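Local coordinates for protein UDP-L-Rhamnose Synthase (Acanthamoeba polyphaga mimivirus, PDB 7JID) that acts as a UDP-L-rhamnose synthase, holding NADP in a Rossmann-fold domain beside a bound UDP-deoxysugar, at residues 103-108 and 200-205; 13-18 and 160-165; 89-94 and 151-156. All coordinates share one frame; numbering follows the deposited sequence. Where two conformers were deposited one is given.

Interaction 1 of 3, residues 103-108 and 200-205. With NAP (NADP nicotinamide-adenine-dinucleotide phosphate), chain D.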
loop_
_atom_site.group_PDB
_atom_site.type_symbol
_atom_site.label_atom_id
_atom_site.label_comp_id
_atom_site.label_asym_id
_atom_site.label_seq_id
_atom_site.Cartn_x
_atom_site.Cartn_y
_atom_site.Cartn_z
ATOM N N HIS A 103 10.216 -6.821 19.917
ATOM C CA HIS A 103 8.832 -6.291 19.992
ATOM C C HIS A 103 8.775 -4.921 19.306
ATOM O O HIS A 103 9.614 -4.061 19.596
ATOM C CB HIS A 103 8.401 -6.220 21.450
ATOM C CG HIS A 103 7.036 -5.667 21.630
ATOM N ND1 HIS A 103 6.782 -4.313 21.604
ATOM C CD2 HIS A 103 5.865 -6.296 21.800
ATOM C CE1 HIS A 103 5.476 -4.134 21.731
ATOM N NE2 HIS A 103 4.885 -5.330 21.872
ATOM N N LEU A 104 7.759 -4.714 18.463
ATOM C CA LEU A 104 7.505 -3.431 17.765
ATOM C C LEU A 104 6.163 -2.889 18.241
ATOM O O LEU A 104 5.188 -3.630 18.187
ATOM C CB LEU A 104 7.475 -3.655 16.263
ATOM C CG LEU A 104 7.065 -2.453 15.399
ATOM C CD1 LEU A 104 8.061 -1.321 15.553
ATOM C CD2 LEU A 104 6.984 -2.895 13.962
ATOM N N THR A 105 6.162 -1.625 18.632
ATOM C CA THR A 105 4.929 -0.824 18.795
ATOM C C THR A 105 4.785 0.046 17.548
ATOM O O THR A 105 5.630 0.895 17.329
ATOM C CB THR A 105 4.932 0.010 20.080
ATOM O OG1 THR A 105 5.204 -0.849 21.201
ATOM C CG2 THR A 105 3.604 0.704 20.266
ATOM N N TYR A 106 3.683 -0.146 16.842
ATOM C CA TYR A 106 3.268 0.688 15.701
ATOM C C TYR A 106 2.112 1.588 16.152
ATOM O O TYR A 106 1.053 1.099 16.464
ATOM C CB TYR A 106 2.903 -0.181 14.495
ATOM C CG TYR A 106 2.116 0.562 13.451
ATOM C CD1 TYR A 106 2.703 1.593 12.720
ATOM C CD2 TYR A 106 0.821 0.200 13.187
ATOM C CE1 TYR A 106 1.965 2.291 11.783
ATOM C CE2 TYR A 106 0.063 0.893 12.250
ATOM C CZ TYR A 106 0.665 1.904 11.522
ATOM O OH TYR A 106 -0.032 2.652 10.609
ATOM N N LEU A 107 2.330 2.897 16.149
ATOM C CA LEU A 107 1.227 3.856 16.445
ATOM C C LEU A 107 0.460 4.114 15.157
ATOM O O LEU A 107 1.020 4.760 14.246
ATOM C CB LEU A 107 1.762 5.148 17.042
ATOM C CG LEU A 107 0.679 6.006 17.717
ATOM C CD1 LEU A 107 -0.111 5.235 18.757
ATOM C CD2 LEU A 107 1.312 7.228 18.370
ATOM N N GLY A 108 -0.701 3.456 15.018
ATOM C CA GLY A 108 -1.573 3.587 13.842
ATOM C C GLY A 108 -2.703 4.561 14.108
ATOM O O GLY A 108 -2.556 5.558 14.806
ATOM N N PRO A 200 1.454 6.798 28.864
ATOM C CA PRO A 200 1.934 5.850 29.868
ATOM C C PRO A 200 1.415 4.430 29.688
ATOM O O PRO A 200 2.129 3.490 29.965
ATOM C CB PRO A 200 1.399 6.458 31.170
ATOM C CG PRO A 200 1.377 7.944 30.881
ATOM C CD PRO A 200 0.879 8.006 29.450
ATOM N N VAL A 201 0.157 4.288 29.270
ATOM C CA VAL A 201 -0.444 2.970 29.006
ATOM C C VAL A 201 0.309 2.335 27.831
ATOM O O VAL A 201 0.616 1.131 27.907
ATOM C CB VAL A 201 -1.939 3.152 28.739
ATOM C CG1 VAL A 201 -2.573 1.911 28.216
ATOM C CG2 VAL A 201 -2.696 3.647 29.972
ATOM N N MET A 202 0.566 3.110 26.776
ATOM C CA MET A 202 1.214 2.569 25.559
ATOM C C MET A 202 2.602 2.047 25.970
ATOM O O MET A 202 2.959 0.939 25.564
ATOM C CB MET A 202 1.347 3.630 24.468
ATOM C CG MET A 202 2.324 3.210 23.408
ATOM S SD MET A 202 2.350 4.323 22.044
ATOM C CE MET A 202 3.077 5.731 22.827
ATOM N N ILE A 203 3.331 2.841 26.748
ATOM C CA ILE A 203 4.694 2.459 27.226
ATOM C C ILE A 203 4.571 1.176 28.055
ATOM O O ILE A 203 5.443 0.289 27.929
ATOM C CB ILE A 203 5.364 3.603 28.005
ATOM C CG1 ILE A 203 5.763 4.722 27.052
ATOM C CG2 ILE A 203 6.575 3.077 28.778
ATOM C CD1 ILE A 203 6.278 5.959 27.676
ATOM N N ASP A 204 3.569 1.101 28.948
ATOM C CA ASP A 204 3.369 -0.102 29.793
ATOM C C ASP A 204 3.181 -1.332 28.896
ATOM O O ASP A 204 3.758 -2.387 29.141
ATOM C CB ASP A 204 2.228 0.104 30.794
ATOM C CG ASP A 204 2.176 -0.994 31.850
ATOM O OD1 ASP A 204 3.151 -1.016 32.675
ATOM O OD2 ASP A 204 1.254 -1.862 31.793
ATOM N N MET A 205 2.273 -1.255 27.930
ATOM C CA MET A 205 2.006 -2.334 26.963
ATOM C C MET A 205 3.292 -2.780 26.224
ATOM O O MET A 205 3.506 -3.994 26.135
ATOM C CB MET A 205 0.936 -1.869 25.963
ATOM C CG MET A 205 -0.408 -1.815 26.592
ATOM S SD MET A 205 -1.606 -1.082 25.429
ATOM C CE MET A 205 -2.244 -2.611 24.750
HETATM P PA NAP D . 4.710 14.276 13.113
HETATM O O1A NAP D . 5.009 15.348 14.136
HETATM O O2A NAP D . 4.640 14.658 11.667
HETATM O O5B NAP D . 5.837 13.198 13.385
HETATM C C5B NAP D . 6.115 12.183 12.419
HETATM C C4B NAP D . 7.577 11.767 12.363
HETATM O O4B NAP D . 7.763 10.645 11.512
HETATM C C3B NAP D . 8.399 12.928 11.821
HETATM O O3B NAP D . 9.475 13.054 12.780
HETATM C C2B NAP D . 8.873 12.395 10.475
HETATM O O2B NAP D . 10.198 12.788 10.276
HETATM C C1B NAP D . 8.858 10.877 10.648
HETATM N N9A NAP D . 8.782 10.045 9.463
HETATM C C8A NAP D . 7.835 10.053 8.535
HETATM N N7A NAP D . 8.070 9.116 7.614
HETATM C C5A NAP D . 9.209 8.501 7.960
HETATM C C6A NAP D . 9.984 7.473 7.383
HETATM N N6A NAP D . 9.579 6.921 6.263
HETATM N N1A NAP D . 11.141 7.124 8.045
HETATM C C2A NAP D . 11.477 7.725 9.195
HETATM N N3A NAP D . 10.814 8.718 9.808
HETATM C C4A NAP D . 9.660 9.101 9.197
HETATM O O3 NAP D . 3.356 13.442 13.363
HETATM P PN NAP D . 2.797 12.877 14.780
HETATM O O1N NAP D . 1.436 13.553 14.823
HETATM O O2N NAP D . 3.763 12.818 15.887
HETATM O O5D NAP D . 2.420 11.404 14.338
HETATM C C5D NAP D . 3.147 10.189 14.453
HETATM C C4D NAP D . 2.521 9.169 13.457
HETATM O O4D NAP D . 2.069 8.078 14.195
HETATM C C3D NAP D . 1.299 9.793 12.816
HETATM O O3D NAP D . 0.779 8.997 11.686
HETATM C C2D NAP D . 0.510 9.819 14.146
HETATM O O2D NAP D . -0.911 10.017 14.112
HETATM C C1D NAP D . 0.809 8.473 14.750
HETATM P P2B NAP D . 10.618 13.649 9.011
HETATM O O1X NAP D . 10.235 15.048 9.233
HETATM O O2X NAP D . 12.138 13.467 9.180
HETATM O O3X NAP D . 10.078 13.102 7.685
#

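Interaction 2 of 3, residues 13-18 and 160-165. With NAP (NADP nicotinamide-adenine-dinucleotide phosphate), chain D.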
loop_
_atom_site.group_PDB
_atom_site.type_symbol
_atom_site.label_atom_id
_atom_site.label_comp_id
_atom_site.label_asym_id
_atom_site.label_seq_id
_atom_site.Cartn_x
_atom_site.Cartn_y
_atom_site.Cartn_z
ATOM N N GLY A 13 9.412 13.646 15.929
ATOM C CA GLY A 13 8.041 14.074 15.644
ATOM C C GLY A 13 7.319 14.510 16.905
ATOM O O GLY A 13 7.861 14.359 18.026
ATOM N N TRP A 14 6.077 14.980 16.753
ATOM C CA TRP A 14 5.301 15.462 17.921
ATOM C C TRP A 14 5.144 14.334 18.943
ATOM O O TRP A 14 5.509 14.526 20.118
ATOM C CB TRP A 14 3.977 16.031 17.419
ATOM C CG TRP A 14 3.028 16.460 18.479
ATOM C CD1 TRP A 14 3.263 17.344 19.483
ATOM C CD2 TRP A 14 1.655 16.065 18.584
ATOM N NE1 TRP A 14 2.129 17.503 20.237
ATOM C CE2 TRP A 14 1.123 16.733 19.710
ATOM C CE3 TRP A 14 0.833 15.191 17.865
ATOM C CZ2 TRP A 14 -0.201 16.565 20.111
ATOM C CZ3 TRP A 14 -0.477 15.025 18.253
ATOM C CH2 TRP A 14 -0.991 15.718 19.351
ATOM N N ILE A 15 4.515 13.222 18.560
ATOM C CA ILE A 15 4.267 12.099 19.494
ATOM C C ILE A 15 5.582 11.430 19.857
ATOM O O ILE A 15 5.756 11.114 21.008
ATOM C CB ILE A 15 3.201 11.139 18.968
ATOM C CG1 ILE A 15 1.910 11.918 18.692
ATOM C CG2 ILE A 15 3.028 9.978 19.914
ATOM C CD1 ILE A 15 0.775 11.039 18.206
ATOM N N GLY A 16 6.453 11.162 18.887
ATOM C CA GLY A 16 7.695 10.442 19.212
ATOM C C GLY A 16 8.546 11.194 20.209
ATOM O O GLY A 16 9.114 10.520 21.095
ATOM N N SER A 17 8.637 12.510 20.092
ATOM C CA SER A 17 9.347 13.387 21.060
ATOM C C SER A 17 8.733 13.200 22.449
ATOM O O SER A 17 9.470 13.084 23.430
ATOM C CB SER A 17 9.288 14.851 20.681
ATOM O OG SER A 17 10.065 15.130 19.538
ATOM N N MET A 18 7.405 13.172 22.540
ATOM C CA MET A 18 6.696 13.094 23.844
ATOM C C MET A 18 6.971 11.753 24.500
ATOM O O MET A 18 7.250 11.719 25.711
ATOM C CB MET A 18 5.186 13.238 23.671
ATOM C CG MET A 18 4.725 14.630 23.946
ATOM S SD MET A 18 2.941 14.605 24.038
ATOM C CE MET A 18 2.581 14.254 22.318
ATOM N N LEU A 160 -1.558 0.101 17.651
ATOM C CA LEU A 160 -2.426 0.954 18.496
ATOM C C LEU A 160 -3.179 1.953 17.603
ATOM O O LEU A 160 -2.549 2.700 16.838
ATOM C CB LEU A 160 -1.628 1.708 19.560
ATOM C CG LEU A 160 -0.908 0.798 20.553
ATOM C CD1 LEU A 160 -0.151 1.626 21.557
ATOM C CD2 LEU A 160 -1.858 -0.202 21.210
ATOM N N ARG A 161 -4.503 1.871 17.600
ATOM C CA ARG A 161 -5.329 2.835 16.839
ATOM C C ARG A 161 -5.716 4.058 17.671
ATOM O O ARG A 161 -6.662 4.027 18.493
ATOM C CB ARG A 161 -6.565 2.078 16.351
ATOM C CG ARG A 161 -6.309 0.936 15.395
ATOM C CD ARG A 161 -7.673 0.414 15.030
ATOM N NE ARG A 161 -7.710 -0.748 14.198
ATOM C CZ ARG A 161 -8.702 -1.633 14.172
ATOM N NH1 ARG A 161 -9.686 -1.553 15.057
ATOM N NH2 ARG A 161 -8.653 -2.616 13.289
ATOM N N ILE A 162 -4.958 5.158 17.536
ATOM C CA ILE A 162 -5.335 6.439 18.189
ATOM C C ILE A 162 -6.222 7.215 17.208
ATOM O O ILE A 162 -6.155 6.955 15.995
ATOM C CB ILE A 162 -4.117 7.250 18.646
ATOM C CG1 ILE A 162 -3.194 7.586 17.472
ATOM C CG2 ILE A 162 -3.416 6.517 19.782
ATOM C CD1 ILE A 162 -2.314 8.786 17.770
ATOM N N ARG A 163 -6.949 8.155 17.746
ATOM C CA ARG A 163 -7.671 9.129 16.905
ATOM C C ARG A 163 -7.565 10.509 17.498
ATOM O O ARG A 163 -7.640 10.651 18.737
ATOM C CB ARG A 163 -9.142 8.767 16.780
ATOM C CG ARG A 163 -9.376 7.407 16.167
ATOM C CD ARG A 163 -10.851 7.128 15.898
ATOM N NE ARG A 163 -11.356 7.964 14.813
ATOM C CZ ARG A 163 -12.396 8.797 14.840
ATOM N NH1 ARG A 163 -12.981 9.130 15.969
ATOM N NH2 ARG A 163 -12.770 9.405 13.741
ATOM N N MET A 164 -7.587 11.518 16.639
ATOM C CA MET A 164 -7.776 12.931 17.068
ATOM C C MET A 164 -7.006 13.199 18.361
ATOM O O MET A 164 -7.542 13.680 19.384
ATOM C CB MET A 164 -9.260 13.207 17.287
ATOM C CG MET A 164 -10.025 12.915 15.998
ATOM S SD MET A 164 -11.791 12.986 16.191
ATOM C CE MET A 164 -12.300 12.988 14.476
ATOM N N PRO A 165 -5.679 12.923 18.374
ATOM C CA PRO A 165 -4.930 13.035 19.613
ATOM C C PRO A 165 -4.900 14.445 20.211
ATOM O O PRO A 165 -4.831 15.437 19.469
ATOM C CB PRO A 165 -3.503 12.634 19.243
ATOM C CG PRO A 165 -3.449 12.678 17.748
ATOM C CD PRO A 165 -4.873 12.405 17.261
HETATM P PA NAP D . 4.710 14.276 13.113
HETATM O O1A NAP D . 5.009 15.348 14.136
HETATM O O2A NAP D . 4.640 14.658 11.667
HETATM O O5B NAP D . 5.837 13.198 13.385
HETATM C C5B NAP D . 6.115 12.183 12.419
HETATM C C4B NAP D . 7.577 11.767 12.363
HETATM O O4B NAP D . 7.763 10.645 11.512
HETATM C C3B NAP D . 8.399 12.928 11.821
HETATM O O3B NAP D . 9.475 13.054 12.780
HETATM C C2B NAP D . 8.873 12.395 10.475
HETATM O O2B NAP D . 10.198 12.788 10.276
HETATM C C1B NAP D . 8.858 10.877 10.648
HETATM N N9A NAP D . 8.782 10.045 9.463
HETATM C C8A NAP D . 7.835 10.053 8.535
HETATM N N7A NAP D . 8.070 9.116 7.614
HETATM C C5A NAP D . 9.209 8.501 7.960
HETATM C C6A NAP D . 9.984 7.473 7.383
HETATM N N6A NAP D . 9.579 6.921 6.263
HETATM N N1A NAP D . 11.141 7.124 8.045
HETATM C C2A NAP D . 11.477 7.725 9.195
HETATM N N3A NAP D . 10.814 8.718 9.808
HETATM C C4A NAP D . 9.660 9.101 9.197
HETATM O O3 NAP D . 3.356 13.442 13.363
HETATM P PN NAP D . 2.797 12.877 14.780
HETATM O O1N NAP D . 1.436 13.553 14.823
HETATM O O2N NAP D . 3.763 12.818 15.887
HETATM O O5D NAP D . 2.420 11.404 14.338
HETATM C C5D NAP D . 3.147 10.189 14.453
HETATM C C4D NAP D . 2.521 9.169 13.457
HETATM O O4D NAP D . 2.069 8.078 14.195
HETATM C C3D NAP D . 1.299 9.793 12.816
HETATM O O3D NAP D . 0.779 8.997 11.686
HETATM C C2D NAP D . 0.510 9.819 14.146
HETATM O O2D NAP D . -0.911 10.017 14.112
HETATM C C1D NAP D . 0.809 8.473 14.750
HETATM P P2B NAP D . 10.618 13.649 9.011
HETATM O O1X NAP D . 10.235 15.048 9.233
HETATM O O2X NAP D . 12.138 13.467 9.180
HETATM O O3X NAP D . 10.078 13.102 7.685
#

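Interaction 3 of 3, residues 89-94 and 151-156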
loop_
_atom_site.group_PDB
_atom_site.type_symbol
_atom_site.label_atom_id
_atom_site.label_comp_id
_atom_site.label_asym_id
_atom_site.label_seq_id
_atom_site.Cartn_x
_atom_site.Cartn_y
_atom_site.Cartn_z
ATOM N N GLY A 89 7.037 1.972 5.022
ATOM C CA GLY A 89 7.963 2.111 6.162
ATOM C C GLY A 89 7.499 1.253 7.337
ATOM O O GLY A 89 8.273 0.446 7.871
ATOM N N PRO A 90 6.240 1.401 7.802
ATOM C CA PRO A 90 5.747 0.566 8.901
ATOM C C PRO A 90 5.860 -0.944 8.611
ATOM O O PRO A 90 6.193 -1.673 9.519
ATOM C CB PRO A 90 4.273 1.037 9.016
ATOM C CG PRO A 90 4.357 2.504 8.639
ATOM C CD PRO A 90 5.298 2.495 7.438
ATOM N N LEU A 91 5.599 -1.394 7.391
ATOM C CA LEU A 91 5.686 -2.822 7.056
ATOM C C LEU A 91 7.161 -3.258 7.148
ATOM O O LEU A 91 7.396 -4.411 7.594
ATOM C CB LEU A 91 5.083 -3.092 5.688
ATOM C CG LEU A 91 3.657 -3.631 5.693
ATOM C CD1 LEU A 91 3.611 -5.063 6.199
ATOM C CD2 LEU A 91 2.746 -2.749 6.513
ATOM N N CYS A 92 8.106 -2.428 6.701
ATOM C CA CYS A 92 9.563 -2.736 6.770
ATOM C C CYS A 92 9.948 -2.974 8.237
ATOM O O CYS A 92 10.601 -4.026 8.576
ATOM C CB CYS A 92 10.391 -1.600 6.199
ATOM S SG CYS A 92 10.322 -1.534 4.390
ATOM N N LEU A 93 9.492 -2.089 9.123
ATOM C CA LEU A 93 9.722 -2.244 10.576
ATOM C C LEU A 93 9.100 -3.538 11.080
ATOM O O LEU A 93 9.796 -4.287 11.843
ATOM C CB LEU A 93 9.177 -1.023 11.304
ATOM C CG LEU A 93 9.788 0.332 10.970
ATOM C CD1 LEU A 93 9.174 1.359 11.881
ATOM C CD2 LEU A 93 11.300 0.342 11.169
ATOM N N ALA A 94 7.870 -3.879 10.676
ATOM C CA ALA A 94 7.223 -5.145 11.088
ATOM C C ALA A 94 8.084 -6.337 10.643
ATOM O O ALA A 94 8.419 -7.212 11.495
ATOM C CB ALA A 94 5.835 -5.284 10.561
ATOM N N HIS A 151 -2.297 -7.036 11.046
ATOM C CA HIS A 151 -2.970 -8.217 11.638
ATOM C C HIS A 151 -2.191 -9.476 11.244
ATOM O O HIS A 151 -2.347 -10.492 11.934
ATOM C CB HIS A 151 -4.438 -8.258 11.221
ATOM C CG HIS A 151 -5.304 -7.307 11.987
ATOM N ND1 HIS A 151 -5.309 -5.913 11.760
ATOM C CD2 HIS A 151 -6.249 -7.531 12.939
ATOM C CE1 HIS A 151 -6.179 -5.345 12.583
ATOM N NE2 HIS A 151 -6.831 -6.335 13.243
ATOM N N PHE A 152 -1.397 -9.447 10.169
ATOM C CA PHE A 152 -0.491 -10.570 9.809
ATOM C C PHE A 152 0.706 -10.667 10.763
ATOM O O PHE A 152 1.456 -11.676 10.661
ATOM C CB PHE A 152 0.003 -10.434 8.368
ATOM C CG PHE A 152 -1.075 -10.710 7.372
ATOM C CD1 PHE A 152 -1.492 -11.999 7.128
ATOM C CD2 PHE A 152 -1.649 -9.688 6.648
ATOM C CE1 PHE A 152 -2.494 -12.251 6.204
ATOM C CE2 PHE A 152 -2.638 -9.942 5.709
ATOM C CZ PHE A 152 -3.090 -11.226 5.519
ATOM N N PHE A 153 0.881 -9.707 11.681
ATOM C CA PHE A 153 1.972 -9.661 12.668
ATOM C C PHE A 153 1.397 -9.642 14.099
ATOM O O PHE A 153 1.982 -9.055 14.967
ATOM C CB PHE A 153 2.853 -8.432 12.432
ATOM C CG PHE A 153 3.542 -8.402 11.099
ATOM C CD1 PHE A 153 4.836 -8.870 10.964
ATOM C CD2 PHE A 153 2.902 -7.885 9.987
ATOM C CE1 PHE A 153 5.464 -8.848 9.729
ATOM C CE2 PHE A 153 3.539 -7.845 8.753
ATOM C CZ PHE A 153 4.826 -8.312 8.635
ATOM N N ASP A 154 0.297 -10.344 14.314
ATOM C CA ASP A 154 -0.481 -10.236 15.570
ATOM C C ASP A 154 0.341 -10.681 16.789
ATOM O O ASP A 154 0.036 -10.223 17.890
ATOM C CB ASP A 154 -1.773 -11.033 15.443
ATOM C CG ASP A 154 -2.784 -10.670 16.516
ATOM O OD1 ASP A 154 -3.246 -9.535 16.510
ATOM O OD2 ASP A 154 -3.133 -11.555 17.320
ATOM N N ASN A 155 1.335 -11.561 16.632
ATOM C CA ASN A 155 2.129 -12.056 17.791
ATOM C C ASN A 155 3.438 -11.291 17.951
ATOM O O ASN A 155 4.148 -11.555 18.922
ATOM C CB ASN A 155 2.403 -13.555 17.700
ATOM C CG ASN A 155 1.142 -14.376 17.546
ATOM O OD1 ASN A 155 0.138 -14.134 18.221
ATOM N ND2 ASN A 155 1.183 -15.340 16.648
ATOM N N ASP A 156 3.731 -10.329 17.075
ATOM C CA ASP A 156 5.045 -9.666 16.986
ATOM C C ASP A 156 4.910 -8.160 17.067
ATOM O O ASP A 156 5.900 -7.492 17.429
ATOM C CB ASP A 156 5.692 -10.029 15.649
ATOM C CG ASP A 156 6.143 -11.471 15.679
ATOM O OD1 ASP A 156 7.086 -11.728 16.465
ATOM O OD2 ASP A 156 5.459 -12.317 15.023
#

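Interaction 1 of 3, residues 103-108 and 200-205
The CA atoms of Thr105 and Met202 mark the closest backbone approach between segments 103-108 and 200-205, and at 8.4 Å they leave room for a layer of side chains between strand and helix. Met202 makes the largest contribution, reaching across to Thr105 and Leu107. With CG anti to the backbone N (chi1 164°) and chi2 also extended, its chain leaves the helix straight for the strand and meets the two residues in succession. The methyl CG2 of Thr105 lies 4.2 Å from Met202 CG, halfway out along the thioether chain; farther on, Leu107 CD1 approaches Met202 SD, also at 4.2 Å. No hydrogen bond crosses between the segments, and the loose van der Waals distances fit a joint that buries 148 Å² in all. Strand 103-109 is an inner strand of the parallel Rossmann sheet, and helix 195-207 covers one side of it together with helix 14-25, whose Val19 also touches Met202. Met56 and Leu160, from the two neighbouring strands, complete the surroundings of this methionine. The hydroxyl of Thr105 turns toward His103, with OG1 3.3 Å from CE1 in the plane of the imidazole, while NE2 of that histidine is hydrogen-bonded to Thr210 O. Leu107 is shared with the cofactor. One methyl, CD1, faces Met202, whereas CD2 comes within 3.9 Å of C1D of NADP, the ribose carbon to which the nicotinamide would be attached. The carbonyl O of Leu107 approaches the same ribose at O4D, 3.5 Å away.

Interaction 2 of 3, residues 13-18 and 160-165
O2N of the NADP diphosphate takes a nearly straight hydrogen bond from Ile15 N (2.8 Å, 173° at the hydrogen), and CB and CG1 of Ile15 lie against the same oxygen. One residue earlier, Trp14 N gives an equally direct bond to O1A of the other phosphate, 2.9 Å long. Both donors sit in the first turn of helix 14-25, with Gly13 as N-cap. They belong to the GxxGxxG turn of the Rossmann fold, where Gly13, having no side chain, lets the cofactor's O5B come within 3.3 Å of its CA. The side chains of these two donors reach on to segment 160-165. Ile15 and Ile162 extend toward each other tip to tip, their CD1 methyls 3.8 Å apart; chi1 of 59° sets Ile162 CG1 between its backbone N and carbonyl carbon and aims the branch at the helix. Trp14 and Pro165 cross obliquely: Pro165 CG meets the indole edge near its plane, 3.8 Å from CZ3. O1N of NADP lies at that edge too, 3.5 Å from CE3. Beyond the strand, Met164 N is hydrogen-bonded to the UDP-sugar, which Pro165 also borders. Part of the diphosphate's polar demand is met by two backbone N-H groups at a helix start, whose dipole probably favours the anion, while the contact between the segments is carried by apolar side chains, with no hydrogen bond across it, and joins cofactor and sugar-nucleotide sites.

Interaction 3 of 3, residues 89-94 and 151-156
Segment 151-156 meets helix 79-99 through Phe153, which faces Leu91 and Ala94. The segment opens just past helix 138-150, and Phe152 turns to the second subunit and stacks on Phe95 of that chain, consistent with the helical dimer interface common in short-chain dehydrogenases. Phe153 follows with CG anti to the carbonyl carbon; chi1 of -62° sends the ring toward the helix, and chi2 of -95° turns one face to Ala94. Ala94 CB stands over the middle of that face in a CH-pi contact, 3.6 Å from the centroid and only 7° from the ring normal. Ring atoms CE1 and CZ of Phe153 are each 3.7 Å from this methyl. Leu91, one turn back, brings CD1 to within 3.8 Å of Phe153 CE2 at an oblique angle, and Phe95 of the same chain adds an edge-to-face ring contact. After this the chain bends back: Asp156 N is bonded to Phe153 O at 3.0 Å, closing the turn that leads into strand 157-162. Asp156 OD2 then takes a bond from Gln98 NE2, one turn beyond Ala94 on the helix. The contact between the two segments is apolar, a ring resting on a methyl and a leucine branch, while hydrogen bonds of the loop's polar groups go to partners outside it and within its own turn.

From the N terminus, the chain opens interaction 2 at 13-18, interaction 3 at 89-94 and interaction 1 at 103-108. Interaction 3 closes first, at 151-156, and therefore lies wholly within the span of interaction 2, which closes at 160-165; interaction 1 closes last, at 200-205, and crosses both. Strands 103-109 and 157-162 are neighbours in the sheet, so interactions 1 and 2 are joined by backbone bonds between Tyr106, Gly108 and Leu160, and both reach NADP. Interaction 3 lies on the other side of the sheet, where Leu104 packs against Leu93 and Ala94. Together they fix helices 14-25 and 195-207 on one side and helix 79-99 on the other.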